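Side-chain contacts in glutathione transferase (Leptospira interrogans serovar Lai, PDB 3UBK), which binds glutathione and probably catalyses its transfer to electrophilic compounds, as glutathione transferases generally do: residues A[123-126]-A[127-131]; A[93-96]-A[97-101]; A[206-209]-A[210-214]; A[189-192]-A[193-197]. All blocks are in the same frame, centred on the assembly; numbering follows the deposited sequence. Where two conformers were deposited one is given.

Contact 1: residues A[123-126]-A[127-131]; sequences EEVH and STLVK
S127 and T128 both turn their hydroxyls back onto E124 O, one turn earlier in helix 119-139 of the all-helical C-terminal part of the glutathione transferase fold. S127 OG donates at 2.9 Å to E124 O, only slightly tilted from the carbonyl plane; chi1 of 57° sets the hydroxyl between its own N and carbonyl carbon, from where it can reach back. T128 OG1 gives a longer bond of 3.2 Å to E124 O and comes from well above the carbonyl plane. With the ordinary helical bond from T128 N to E124 O, 3.0 Å, three donors grip a single oxygen.

On the helix side facing inward, V125 and L129 lie alongside each other, with CG1 of V125 3.8 Å from CD1 of L129. The pair packs on helix 86-111, where V125 meets R109 and I110 and L129 meets P106. H126, its CG anti to the backbone N (chi1 -173°), holds its ring out from the helix; NE2 is hydrogen-bonded to N176 O, and the ring also meets that of Y173. From the following turn V130 CG2 comes to 3.6 Å from H126 CE1, the methyl group meeting the ring at a slant.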
ATOM      1  N   GLU A 123      11.721  -7.553  20.657  1.00 80.76           N
ATOM      2  CA  GLU A 123      10.481  -7.816  21.375  1.00 79.31           C
ATOM      3  C   GLU A 123       9.346  -6.918  20.898  1.00 76.19           C
ATOM      4  O   GLU A 123       8.200  -7.357  20.809  1.00 75.41           O
ATOM      5  CB  GLU A 123      10.684  -7.674  22.885  1.00 82.06           C
ATOM      6  CG  GLU A 123      11.061  -8.976  23.562  1.00 89.23           C
ATOM      7  CD  GLU A 123       9.984 -10.032  23.410  1.00 97.75           C
ATOM      8  OE1 GLU A 123       8.789  -9.670  23.453  1.00 99.53           O
ATOM      9  OE2 GLU A 123      10.329 -11.222  23.247  1.00101.16           O
ATOM     10  N   GLU A 124       9.660  -5.660  20.603  1.00 74.02           N
ATOM     11  CA  GLU A 124       8.668  -4.765  20.027  1.00 76.53           C
ATOM     12  C   GLU A 124       8.145  -5.416  18.755  1.00 74.39           C
ATOM     13  O   GLU A 124       6.949  -5.681  18.620  1.00 75.09           O
ATOM     14  CB  GLU A 124       9.281  -3.408  19.682  1.00 76.58           C
ATOM     15  CG  GLU A 124       9.912  -2.670  20.846  1.00 88.92           C
ATOM     16  CD  GLU A 124      10.610  -1.389  20.408  1.00 99.24           C
ATOM     17  OE1 GLU A 124      10.332  -0.912  19.284  1.00100.42           O
ATOM     18  OE2 GLU A 124      11.433  -0.862  21.186  1.00 97.91           O
ATOM     19  N   VAL A 125       9.062  -5.678  17.828  1.00 70.78           N
ATOM     20  CA  VAL A 125       8.720  -6.321  16.570  1.00 69.47           C
ATOM     21  C   VAL A 125       7.955  -7.616  16.799  1.00 67.60           C
ATOM     22  O   VAL A 125       7.026  -7.924  16.057  1.00 69.25           O
ATOM     23  CB  VAL A 125       9.968  -6.600  15.707  1.00 71.05           C
ATOM     24  CG1 VAL A 125       9.594  -7.453  14.507  1.00 73.09           C
ATOM     25  CG2 VAL A 125      10.611  -5.295  15.253  1.00 70.81           C
ATOM     26  N   HIS A 126       8.318  -8.368  17.835  1.00 64.87           N
ATOM     27  CA  HIS A 126       7.647  -9.646  18.066  1.00 61.38           C
ATOM     28  C   HIS A 126       6.167  -9.490  18.394  1.00 62.62           C
ATOM     29  O   HIS A 126       5.327 -10.246  17.897  1.00 64.05           O
ATOM     30  CB  HIS A 126       8.336 -10.499  19.142  1.00 60.95           C
ATOM     31  CG  HIS A 126       7.755 -11.876  19.259  1.00 46.25           C
ATOM     32  ND1 HIS A 126       6.667 -12.161  20.056  1.00 50.18           N
ATOM     33  CD2 HIS A 126       8.078 -13.037  18.637  1.00 58.02           C
ATOM     34  CE1 HIS A 126       6.356 -13.440  19.937  1.00 57.50           C
ATOM     35  NE2 HIS A 126       7.196 -13.993  19.080  1.00 57.22           N
ATOM     36  N   SER A 127       5.838  -8.526  19.248  1.00 59.68           N
ATOM     37  CA  SER A 127       4.442  -8.338  19.629  1.00 58.24           C
ATOM     38  C   SER A 127       3.654  -7.747  18.464  1.00 53.50           C
ATOM     39  O   SER A 127       2.488  -8.078  18.262  1.00 54.12           O
ATOM     40  CB  SER A 127       4.323  -7.441  20.864  1.00 59.24           C
ATOM     41  OG  SER A 127       4.934  -6.183  20.636  1.00 65.25           O
ATOM     42  N   THR A 128       4.295  -6.864  17.708  1.00 50.83           N
ATOM     43  CA  THR A 128       3.670  -6.280  16.524  1.00 55.89           C
ATOM     44  C   THR A 128       3.287  -7.366  15.514  1.00 53.55           C
ATOM     45  O   THR A 128       2.180  -7.360  14.981  1.00 55.87           O
ATOM     46  CB  THR A 128       4.590  -5.244  15.861  1.00 55.24           C
ATOM     47  OG1 THR A 128       4.794  -4.150  16.760  1.00 61.67           O
ATOM     48  CG2 THR A 128       3.970  -4.706  14.577  1.00 58.65           C
ATOM     49  N   LEU A 129       4.202  -8.307  15.277  1.00 53.82           N
ATOM     50  CA  LEU A 129       3.971  -9.397  14.330  1.00 51.77           C
ATOM     51  C   LEU A 129       2.857 -10.317  14.799  1.00 52.27           C
ATOM     52  O   LEU A 129       2.012 -10.731  14.008  1.00 51.86           O
ATOM     53  CB  LEU A 129       5.251 -10.206  14.103  1.00 49.93           C
ATOM     54  CG  LEU A 129       6.419  -9.455  13.465  1.00 49.52           C
ATOM     55  CD1 LEU A 129       7.581 -10.400  13.228  1.00 51.11           C
ATOM     56  CD2 LEU A 129       5.995  -8.795  12.162  1.00 55.57           C
ATOM     57  N   VAL A 130       2.857 -10.639  16.090  1.00 53.32           N
ATOM     58  CA  VAL A 130       1.807 -11.471  16.667  1.00 48.99           C
ATOM     59  C   VAL A 130       0.451 -10.782  16.513  1.00 48.29           C
ATOM     60  O   VAL A 130      -0.569 -11.424  16.255  1.00 49.83           O
ATOM     61  CB  VAL A 130       2.074 -11.779  18.172  1.00 52.77           C
ATOM     62  CG1 VAL A 130       0.834 -12.345  18.826  1.00 42.61           C
ATOM     63  CG2 VAL A 130       3.243 -12.754  18.321  1.00 53.38           C
ATOM     64  N   LYS A 131       0.441  -9.466  16.684  1.00 47.40           N
ATOM     65  CA  LYS A 131      -0.772  -8.697  16.447  1.00 44.88           C
ATOM     66  C   LYS A 131      -1.221  -8.804  14.971  1.00 41.90           C
ATOM     67  O   LYS A 131      -2.392  -9.049  14.685  1.00 38.54           O
ATOM     68  CB  LYS A 131      -0.538  -7.239  16.829  1.00 42.73           C
ATOM     69  CG  LYS A 131      -1.748  -6.342  16.695  1.00 42.12           C
ATOM     70  CD  LYS A 131      -1.366  -4.903  17.040  1.00 55.56           C
ATOM     71  CE  LYS A 131      -2.530  -3.943  16.866  1.00 52.37           C
ATOM     72  NZ  LYS A 131      -2.047  -2.533  16.935  1.00 58.41           N
TER

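Contact 2: residues A[93-96]-A[97-101]; sequences REIS and TIIET
E100 rests the stem of its side chain on the S96 carbonyl, with CB 3.5 Å and CG 3.7 Å from S96 O, and then runs on extended to a flat carboxylate whose bonds lie off this helix. There OE2 forms a salt bridge with K17 NZ and a hydrogen bond with H161 NE2, both on the one oxygen, which should fix the position of OE2. About two turns back, the R93 guanidinium is fixed through NE by a salt bridge to E69, and the E94 carboxylate through OE2 by F62 N of the second subunit.

On other sides of the helix the contact is made by isoleucines. I95 and I99 point the same way, and I95 CG2 meets I99 CD1 at 3.8 Å. For I99, chi1 of -69° places CG1 beside its backbone N, and that carbon passes 3.4 Å from I95 O. I98 repeats the arrangement a step earlier, its CG1 3.4 Å from E94 O. I98 N bonds E94 O at 2.9 Å.

I95 and I99 pack on helix 153-169, I95 and I98 on helix 119-139, and T97 and I98 on the second subunit. The side chain of E100 is about 4 Å from that of S64, a glutathione-binding residue that starts helix 64-74.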
ATOM      1  N   ARG A  93      -7.658  -7.357  -1.421  1.00 30.10           N
ATOM      2  CA  ARG A  93      -6.796  -6.205  -1.139  1.00 32.19           C
ATOM      3  C   ARG A  93      -6.467  -6.058   0.359  1.00 28.76           C
ATOM      4  O   ARG A  93      -5.340  -5.734   0.722  1.00 33.32           O
ATOM      5  CB  ARG A  93      -7.410  -4.908  -1.695  1.00 28.94           C
ATOM      6  CG  ARG A  93      -7.486  -4.911  -3.239  1.00 26.59           C
ATOM      7  CD  ARG A  93      -7.978  -3.572  -3.778  1.00 27.96           C
ATOM      8  NE  ARG A  93      -7.846  -3.471  -5.235  1.00 25.69           N
ATOM      9  CZ  ARG A  93      -8.870  -3.532  -6.082  1.00 30.25           C
ATOM     10  NH1 ARG A  93     -10.109  -3.671  -5.621  1.00 28.96           N
ATOM     11  NH2 ARG A  93      -8.662  -3.426  -7.392  1.00 28.93           N
ATOM     12  N   GLU A  94      -7.448  -6.293   1.218  1.00 31.29           N
ATOM     13  CA  GLU A  94      -7.209  -6.253   2.669  1.00 32.32           C
ATOM     14  C   GLU A  94      -6.111  -7.240   3.081  1.00 34.39           C
ATOM     15  O   GLU A  94      -5.155  -6.886   3.779  1.00 34.99           O
ATOM     16  CB  GLU A  94      -8.506  -6.561   3.417  1.00 31.86           C
ATOM     17  CG  GLU A  94      -9.521  -5.414   3.392  1.00 30.83           C
ATOM     18  CD  GLU A  94     -10.916  -5.853   3.808  1.00 37.87           C
ATOM     19  OE1 GLU A  94     -11.226  -7.054   3.697  1.00 38.06           O
ATOM     20  OE2 GLU A  94     -11.709  -4.990   4.240  1.00 43.52           O
ATOM     21  N   ILE A  95      -6.236  -8.482   2.626  1.00 34.06           N
ATOM     22  CA  ILE A  95      -5.252  -9.500   2.984  1.00 33.51           C
ATOM     23  C   ILE A  95      -3.852  -9.087   2.559  1.00 32.43           C
ATOM     24  O   ILE A  95      -2.887  -9.161   3.342  1.00 32.94           O
ATOM     25  CB  ILE A  95      -5.598 -10.861   2.353  1.00 34.76           C
ATOM     26  CG1 ILE A  95      -6.884 -11.399   2.976  1.00 37.93           C
ATOM     27  CG2 ILE A  95      -4.408 -11.821   2.505  1.00 34.88           C
ATOM     28  CD1 ILE A  95      -7.528 -12.519   2.199  1.00 43.06           C
ATOM     29  N   SER A  96      -3.729  -8.643   1.316  1.00 32.38           N
ATOM     30  CA  SER A  96      -2.423  -8.227   0.801  1.00 30.31           C
ATOM     31  C   SER A  96      -1.826  -7.059   1.570  1.00 35.15           C
ATOM     32  O   SER A  96      -0.622  -7.029   1.830  1.00 38.39           O
ATOM     33  CB  SER A  96      -2.516  -7.879  -0.688  1.00 38.22           C
ATOM     34  OG  SER A  96      -1.302  -7.293  -1.123  1.00 42.19           O
ATOM     35  N   THR A  97      -2.662  -6.082   1.921  1.00 34.72           N
ATOM     36  CA  THR A  97      -2.205  -4.944   2.715  1.00 38.91           C
ATOM     37  C   THR A  97      -1.717  -5.361   4.096  1.00 33.18           C
ATOM     38  O   THR A  97      -0.652  -4.927   4.542  1.00 38.42           O
ATOM     39  CB  THR A  97      -3.307  -3.871   2.850  1.00 37.58           C
ATOM     40  OG1 THR A  97      -3.571  -3.317   1.556  1.00 36.05           O
ATOM     41  CG2 THR A  97      -2.866  -2.755   3.778  1.00 35.48           C
ATOM     42  N   ILE A  98      -2.488  -6.202   4.773  1.00 36.81           N
ATOM     43  CA  ILE A  98      -2.076  -6.676   6.089  1.00 36.74           C
ATOM     44  C   ILE A  98      -0.721  -7.367   6.011  1.00 41.21           C
ATOM     45  O   ILE A  98       0.177  -7.089   6.811  1.00 41.07           O
ATOM     46  CB  ILE A  98      -3.102  -7.646   6.698  1.00 36.63           C
ATOM     47  CG1 ILE A  98      -4.384  -6.901   7.069  1.00 32.43           C
ATOM     48  CG2 ILE A  98      -2.506  -8.352   7.925  1.00 42.46           C
ATOM     49  CD1 ILE A  98      -5.595  -7.827   7.220  1.00 34.54           C
ATOM     50  N   ILE A  99      -0.566  -8.268   5.043  1.00 35.70           N
ATOM     51  CA  ILE A  99       0.704  -8.971   4.892  1.00 34.76           C
ATOM     52  C   ILE A  99       1.871  -8.030   4.643  1.00 33.86           C
ATOM     53  O   ILE A  99       2.934  -8.173   5.252  1.00 43.22           O
ATOM     54  CB  ILE A  99       0.664 -10.040   3.779  1.00 36.36           C
ATOM     55  CG1 ILE A  99      -0.249 -11.186   4.202  1.00 34.33           C
ATOM     56  CG2 ILE A  99       2.089 -10.524   3.481  1.00 33.35           C
ATOM     57  CD1 ILE A  99      -0.671 -12.109   3.069  1.00 36.51           C
ATOM     58  N   GLU A 100       1.690  -7.051   3.767  1.00 37.84           N
ATOM     59  CA  GLU A 100       2.797  -6.163   3.427  1.00 40.51           C
ATOM     60  C   GLU A 100       3.075  -5.085   4.465  1.00 42.45           C
ATOM     61  O   GLU A 100       4.232  -4.837   4.823  1.00 46.77           O
ATOM     62  CB  GLU A 100       2.558  -5.483   2.073  1.00 41.13           C
ATOM     63  CG  GLU A 100       2.852  -6.360   0.904  1.00 50.82           C
ATOM     64  CD  GLU A 100       2.828  -5.604  -0.392  1.00 41.46           C
ATOM     65  OE1 GLU A 100       2.446  -4.416  -0.404  1.00 48.62           O
ATOM     66  OE2 GLU A 100       3.189  -6.201  -1.411  1.00 41.64           O
ATOM     67  N   THR A 101       2.018  -4.426   4.925  1.00 40.90           N
ATOM     68  CA  THR A 101       2.176  -3.235   5.762  1.00 41.65           C
ATOM     69  C   THR A 101       2.340  -3.553   7.238  1.00 43.50           C
ATOM     70  O   THR A 101       3.113  -2.901   7.933  1.00 45.07           O
ATOM     71  CB  THR A 101       1.011  -2.239   5.561  1.00 43.34           C
ATOM     72  OG1 THR A 101       0.903  -1.933   4.166  1.00 49.73           O
ATOM     73  CG2 THR A 101       1.270  -0.940   6.323  1.00 44.04           C
TER

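Contact 3: residues A[206-209]-A[210-214]; sequences QILK and KILAR
L208 and L212 meet one turn apart, their side chains slanting across each other, with L208 CG 3.9 Å from L212 CD1 and L208 CD1 4.0 Å from L212 CG. The two leucines take different first torsions to get there. L208 has CG opposite its backbone N (chi1 -178°), which tips its branched end forward along the helix; L212 has CG beside its own N (chi1 -71°), bringing it back over the preceding turn. L212 CG thereby also lies 3.3 Å from L208 O. I207 and I211 make a looser pair, CG2 of I207 standing 4.2 Å from CD1 of I211. With chi1 placing CG beside its own N, K210 lays CG 3.2 Å from Q206 O; the chain then bends at chi2 and leads away.

All of this is set out by the backbone of helix 196-213, the last helix of the C-terminal domain in this glutathione transferase. K210 N bonds Q206 O at 3.0 Å, and L212 N bonds L208 O at 2.8 Å. The last of these i to i-4 bonds across the two segments runs from A213 N to K209 O.

Further out, L208, K209 and L212 all press on I11 in the loop after strand 4-7, and L208 touches A9 as well. Q206 OE1 is hydrogen-bonded to K203 NZ, while K209, kinked along its length, makes a long, weak ion pair with E167. The side chain of L208 lies about 9 Å from that of the glutathione-binding residue I51.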
ATOM      1  N   GLN A 206      16.577 -19.284  -4.827  1.00 39.03           N
ATOM      2  CA  GLN A 206      17.608 -20.190  -4.332  1.00 41.22           C
ATOM      3  C   GLN A 206      18.898 -20.136  -5.146  1.00 43.23           C
ATOM      4  O   GLN A 206      19.996 -20.088  -4.583  1.00 42.52           O
ATOM      5  CB  GLN A 206      17.077 -21.616  -4.303  1.00 42.13           C
ATOM      6  CG  GLN A 206      17.858 -22.536  -3.384  1.00 52.18           C
ATOM      7  CD  GLN A 206      17.791 -23.966  -3.839  1.00 53.55           C
ATOM      8  OE1 GLN A 206      17.826 -24.239  -5.036  1.00 51.35           O
ATOM      9  NE2 GLN A 206      17.681 -24.891  -2.892  1.00 64.34           N
ATOM     10  N   ILE A 207      18.769 -20.144  -6.470  1.00 37.39           N
ATOM     11  CA  ILE A 207      19.925 -20.089  -7.348  1.00 35.30           C
ATOM     12  C   ILE A 207      20.785 -18.862  -7.062  1.00 40.83           C
ATOM     13  O   ILE A 207      22.014 -18.956  -6.964  1.00 39.83           O
ATOM     14  CB  ILE A 207      19.486 -20.047  -8.836  1.00 35.97           C
ATOM     15  CG1 ILE A 207      18.922 -21.398  -9.289  1.00 42.99           C
ATOM     16  CG2 ILE A 207      20.625 -19.621  -9.729  1.00 30.49           C
ATOM     17  CD1 ILE A 207      18.174 -21.301 -10.623  1.00 35.19           C
ATOM     18  N   LEU A 208      20.149 -17.697  -6.947  1.00 35.89           N
ATOM     19  CA  LEU A 208      20.911 -16.460  -6.746  1.00 37.38           C
ATOM     20  C   LEU A 208      21.519 -16.377  -5.343  1.00 35.67           C
ATOM     21  O   LEU A 208      22.649 -15.890  -5.172  1.00 38.94           O
ATOM     22  CB  LEU A 208      20.052 -15.220  -7.016  1.00 38.40           C
ATOM     23  CG  LEU A 208      20.784 -13.870  -6.865  1.00 37.01           C
ATOM     24  CD1 LEU A 208      21.936 -13.742  -7.852  1.00 38.15           C
ATOM     25  CD2 LEU A 208      19.814 -12.704  -7.065  1.00 38.82           C
ATOM     26  N   LYS A 209      20.765 -16.836  -4.352  1.00 37.36           N
ATOM     27  CA  LYS A 209      21.238 -16.850  -2.966  1.00 47.91           C
ATOM     28  C   LYS A 209      22.532 -17.650  -2.874  1.00 47.83           C
ATOM     29  O   LYS A 209      23.536 -17.162  -2.357  1.00 45.09           O
ATOM     30  CB  LYS A 209      20.187 -17.451  -2.026  1.00 45.74           C
ATOM     31  CG  LYS A 209      18.967 -16.566  -1.781  1.00 58.71           C
ATOM     32  CD  LYS A 209      19.102 -15.755  -0.509  1.00 77.17           C
ATOM     33  CE  LYS A 209      18.816 -16.600   0.724  1.00 80.91           C
ATOM     34  NZ  LYS A 209      17.387 -17.014   0.797  1.00 70.53           N
ATOM     35  N   LYS A 210      22.509 -18.872  -3.401  1.00 42.93           N
ATOM     36  CA  LYS A 210      23.689 -19.736  -3.375  1.00 43.30           C
ATOM     37  C   LYS A 210      24.887 -19.038  -3.992  1.00 42.57           C
ATOM     38  O   LYS A 210      25.998 -19.115  -3.472  1.00 45.73           O
ATOM     39  CB  LYS A 210      23.420 -21.054  -4.109  1.00 41.45           C
ATOM     40  CG  LYS A 210      22.379 -21.935  -3.457  1.00 45.20           C
ATOM     41  CD  LYS A 210      22.858 -22.450  -2.109  1.00 59.11           C
ATOM     42  CE  LYS A 210      21.821 -23.375  -1.491  1.00 59.88           C
ATOM     43  NZ  LYS A 210      22.250 -23.883  -0.159  1.00 65.75           N
ATOM     44  N   ILE A 211      24.658 -18.346  -5.099  1.00 37.77           N
ATOM     45  CA  ILE A 211      25.715 -17.634  -5.791  1.00 40.49           C
ATOM     46  C   ILE A 211      26.225 -16.418  -5.004  1.00 49.19           C
ATOM     47  O   ILE A 211      27.435 -16.154  -4.952  1.00 48.37           O
ATOM     48  CB  ILE A 211      25.225 -17.142  -7.142  1.00 37.80           C
ATOM     49  CG1 ILE A 211      25.040 -18.319  -8.098  1.00 39.06           C
ATOM     50  CG2 ILE A 211      26.205 -16.127  -7.734  1.00 42.09           C
ATOM     51  CD1 ILE A 211      24.459 -17.892  -9.404  1.00 35.25           C
ATOM     52  N   LEU A 212      25.302 -15.665  -4.419  1.00 47.32           N
ATOM     53  CA  LEU A 212      25.675 -14.479  -3.646  1.00 52.37           C
ATOM     54  C   LEU A 212      26.471 -14.860  -2.394  1.00 54.91           C
ATOM     55  O   LEU A 212      27.447 -14.194  -2.036  1.00 57.57           O
ATOM     56  CB  LEU A 212      24.436 -13.655  -3.272  1.00 50.50           C
ATOM     57  CG  LEU A 212      23.763 -12.918  -4.441  1.00 50.61           C
ATOM     58  CD1 LEU A 212      22.600 -12.053  -3.981  1.00 46.31           C
ATOM     59  CD2 LEU A 212      24.770 -12.077  -5.213  1.00 46.92           C
ATOM     60  N   ALA A 213      26.056 -15.939  -1.740  1.00 53.82           N
ATOM     61  CA  ALA A 213      26.722 -16.404  -0.528  1.00 60.15           C
ATOM     62  C   ALA A 213      28.226 -16.649  -0.729  1.00 67.01           C
ATOM     63  O   ALA A 213      29.005 -16.569   0.219  1.00 67.54           O
ATOM     64  CB  ALA A 213      26.041 -17.654   0.002  1.00 56.59           C
ATOM     65  N   ARG A 214      28.630 -16.946  -1.962  1.00 70.15           N
ATOM     66  CA  ARG A 214      30.042 -17.179  -2.255  0.50 73.62           C
ATOM     67  C   ARG A 214      30.711 -15.938  -2.846  1.00 76.81           C
ATOM     68  O   ARG A 214      31.755 -16.027  -3.492  1.00 77.26           O
ATOM     69  CB  ARG A 214      30.222 -18.385  -3.181  0.50 73.96           C
ATOM     70  CG  ARG A 214      30.159 -19.735  -2.469  0.50 74.08           C
ATOM     71  CD  ARG A 214      30.222 -20.882  -3.469  0.50 76.23           C
ATOM     72  NE  ARG A 214      29.162 -20.764  -4.467  0.50 67.85           N
ATOM     73  CZ  ARG A 214      28.146 -21.612  -4.594  0.50 54.98           C
ATOM     74  NH1 ARG A 214      28.050 -22.673  -3.797  0.50 40.00           N
ATOM     75  NH2 ARG A 214      27.232 -21.396  -5.531  0.50 27.01           N
TER

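Contact 4: residues A[189-192]-A[193-197]; sequences FVFM and KTKAG. With SO4 (sulfate ion), chain C.
F189 O still takes a regular helical bond from K193 N, but T194 N and K195 N then bond three residues back, to F191 O and M192 O, as the chain leaves helix 185-193 and turns into helix 196-213. F191 O also receives T194 OG1 at 2.7 Å. The hydroxyl lies in the carbonyl plane, whereas T194 N approaches from well above it, so the two donors do not compete for one direction.

K193 lies alongside F189 and sets CD over one face of the ring, 4.3 Å from its centroid, as a CH-pi contact displaced toward CZ, the nearest ring atom. The bend at chi2 (-76°) brings M192 SD to 4.0 Å from K195 CD.

K195 is the N-cap residue of helix 196-213. Its bent side chain carries NZ to 3.1 Å from O3 of a sulfate ion, probably from the crystallisation liquor, and A196 N donates to sulfate O1 at 3.0 Å in a nearly straight bond. The anion thus sits at the helix start, where the helix dipole should favour it.

NZ of K195 also bridges to E24 of helix 13-25. F189 and M192 pack on F159 of helix 153-169, and F191 meets the ring of Y145 edge-to-face.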
ATOM      1  N   PHE A 189       1.812 -23.270   2.234  1.00 36.21           N
ATOM      2  CA  PHE A 189       3.146 -23.124   1.679  1.00 38.91           C
ATOM      3  C   PHE A 189       3.567 -24.401   0.915  1.00 35.96           C
ATOM      4  O   PHE A 189       4.144 -24.323  -0.173  1.00 35.22           O
ATOM      5  CB  PHE A 189       4.116 -22.788   2.819  1.00 37.68           C
ATOM      6  CG  PHE A 189       5.508 -22.494   2.371  1.00 46.62           C
ATOM      7  CD1 PHE A 189       5.750 -21.559   1.384  1.00 45.63           C
ATOM      8  CD2 PHE A 189       6.584 -23.136   2.959  1.00 64.27           C
ATOM      9  CE1 PHE A 189       7.034 -21.278   0.974  1.00 47.73           C
ATOM     10  CE2 PHE A 189       7.876 -22.863   2.553  1.00 70.35           C
ATOM     11  CZ  PHE A 189       8.103 -21.930   1.560  1.00 66.74           C
ATOM     12  N   VAL A 190       3.264 -25.563   1.490  1.00 37.40           N
ATOM     13  CA  VAL A 190       3.488 -26.856   0.823  1.00 37.31           C
ATOM     14  C   VAL A 190       2.636 -26.986  -0.439  1.00 35.42           C
ATOM     15  O   VAL A 190       3.127 -27.379  -1.497  1.00 35.44           O
ATOM     16  CB  VAL A 190       3.167 -28.052   1.770  1.00 38.99           C
ATOM     17  CG1 VAL A 190       3.365 -29.390   1.039  1.00 39.46           C
ATOM     18  CG2 VAL A 190       4.034 -28.001   3.028  1.00 43.43           C
ATOM     19  N   PHE A 191       1.354 -26.664  -0.329  1.00 31.40           N
ATOM     20  CA  PHE A 191       0.478 -26.701  -1.502  1.00 32.39           C
ATOM     21  C   PHE A 191       1.031 -25.817  -2.619  1.00 36.91           C
ATOM     22  O   PHE A 191       1.214 -26.272  -3.754  1.00 33.80           O
ATOM     23  CB  PHE A 191      -0.970 -26.330  -1.133  1.00 34.90           C
ATOM     24  CG  PHE A 191      -1.846 -26.076  -2.328  1.00 37.74           C
ATOM     25  CD1 PHE A 191      -2.319 -27.125  -3.094  1.00 35.22           C
ATOM     26  CD2 PHE A 191      -2.153 -24.776  -2.709  1.00 36.54           C
ATOM     27  CE1 PHE A 191      -3.114 -26.885  -4.218  1.00 31.89           C
ATOM     28  CE2 PHE A 191      -2.935 -24.529  -3.825  1.00 32.33           C
ATOM     29  CZ  PHE A 191      -3.412 -25.581  -4.577  1.00 30.45           C
ATOM     30  N   MET A 192       1.350 -24.567  -2.301  1.00 39.27           N
ATOM     31  CA  MET A 192       1.855 -23.653  -3.327  1.00 35.00           C
ATOM     32  C   MET A 192       3.101 -24.177  -4.031  1.00 34.75           C
ATOM     33  O   MET A 192       3.262 -23.997  -5.247  1.00 32.35           O
ATOM     34  CB  MET A 192       2.081 -22.256  -2.753  1.00 32.76           C
ATOM     35  CG  MET A 192       0.764 -21.539  -2.398  1.00 32.06           C
ATOM     36  SD  MET A 192      -0.115 -20.920  -3.860  1.00 35.45           S
ATOM     37  CE  MET A 192       0.874 -19.446  -4.156  1.00 30.58           C
ATOM     38  N   LYS A 193       3.987 -24.832  -3.286  1.00 35.71           N
ATOM     39  CA  LYS A 193       5.201 -25.374  -3.903  1.00 37.42           C
ATOM     40  C   LYS A 193       4.925 -26.555  -4.836  1.00 34.72           C
ATOM     41  O   LYS A 193       5.801 -26.954  -5.594  1.00 33.75           O
ATOM     42  CB  LYS A 193       6.261 -25.741  -2.851  1.00 37.71           C
ATOM     43  CG  LYS A 193       6.895 -24.520  -2.186  1.00 44.16           C
ATOM     44  CD  LYS A 193       7.926 -24.916  -1.128  1.00 48.07           C
ATOM     45  CE  LYS A 193       9.098 -25.645  -1.765  1.00 69.52           C
ATOM     46  NZ  LYS A 193       9.535 -24.976  -3.033  1.00 72.58           N
ATOM     47  N   THR A 194       3.717 -27.109  -4.803  1.00 32.82           N
ATOM     48  CA  THR A 194       3.368 -28.137  -5.804  1.00 33.92           C
ATOM     49  C   THR A 194       3.084 -27.510  -7.172  1.00 38.69           C
ATOM     50  O   THR A 194       2.929 -28.216  -8.172  1.00 35.67           O
ATOM     51  CB  THR A 194       2.186 -29.042  -5.374  1.00 38.61           C
ATOM     52  OG1 THR A 194       0.949 -28.315  -5.447  1.00 35.15           O
ATOM     53  CG2 THR A 194       2.401 -29.589  -3.969  1.00 32.41           C
ATOM     54  N   LYS A 195       3.034 -26.178  -7.206  1.00 35.13           N
ATOM     55  CA  LYS A 195       2.704 -25.445  -8.417  1.00 29.83           C
ATOM     56  C   LYS A 195       3.951 -24.963  -9.127  1.00 30.10           C
ATOM     57  O   LYS A 195       4.915 -24.532  -8.486  1.00 32.13           O
ATOM     58  CB  LYS A 195       1.808 -24.244  -8.083  1.00 30.65           C
ATOM     59  CG  LYS A 195       0.409 -24.639  -7.568  1.00 32.10           C
ATOM     60  CD  LYS A 195      -0.300 -23.437  -6.913  1.00 32.84           C
ATOM     61  CE  LYS A 195      -0.445 -22.281  -7.904  1.00 28.14           C
ATOM     62  NZ  LYS A 195      -1.413 -22.663  -8.977  1.00 29.74           N
ATOM     63  N   ALA A 196       3.909 -24.995 -10.456  1.00 33.11           N
ATOM     64  CA  ALA A 196       5.069 -24.636 -11.284  1.00 35.59           C
ATOM     65  C   ALA A 196       5.578 -23.212 -11.075  1.00 35.68           C
ATOM     66  O   ALA A 196       6.786 -22.988 -11.017  1.00 31.42           O
ATOM     67  CB  ALA A 196       4.763 -24.867 -12.760  1.00 35.74           C
ATOM     68  N   GLY A 197       4.658 -22.253 -11.001  1.00 35.71           N
ATOM     69  CA  GLY A 197       5.023 -20.843 -10.827  1.00 30.89           C
ATOM     70  C   GLY A 197       5.681 -20.568  -9.474  1.00 29.45           C
ATOM     71  O   GLY A 197       6.808 -20.075  -9.416  1.00 29.27           O
TER
HETATM   72  S   SO4 C 241       0.094 -25.643 -11.687  0.50 45.36           S
HETATM   73  O1  SO4 C 241       1.493 -25.985 -11.905  0.50 26.20           O
HETATM   74  O2  SO4 C 241      -0.617 -25.775 -12.957  0.50 43.50           O
HETATM   75  O3  SO4 C 241      -0.078 -24.269 -11.209  0.50 25.01           O
HETATM   76  O4  SO4 C 241      -0.477 -26.559 -10.700  0.50 52.43           O

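How the contacts relate
Along the chain the order is contact 2, contact 1, contact 4, contact 3, all in the helical C-terminal part of the glutathione transferase fold. Contacts 2 and 1 lie on the successive helices 86-111 and 119-139; their centres are about 17 Å apart and their nearest atoms about 7 Å. Contact 4 forms the turn from helix 185-193 into helix 196-213, and contact 3 closes that same helix, about 21 Å from contact 4 between centres. Contacts 2 and 3 lie on opposite sides of the chain's centre, about 29 Å apart between centres. The buried contact 2 belongs to the subunit interface and the surroundings of S64, while contact 3 brings the C-terminal helix to the loop after the first strand.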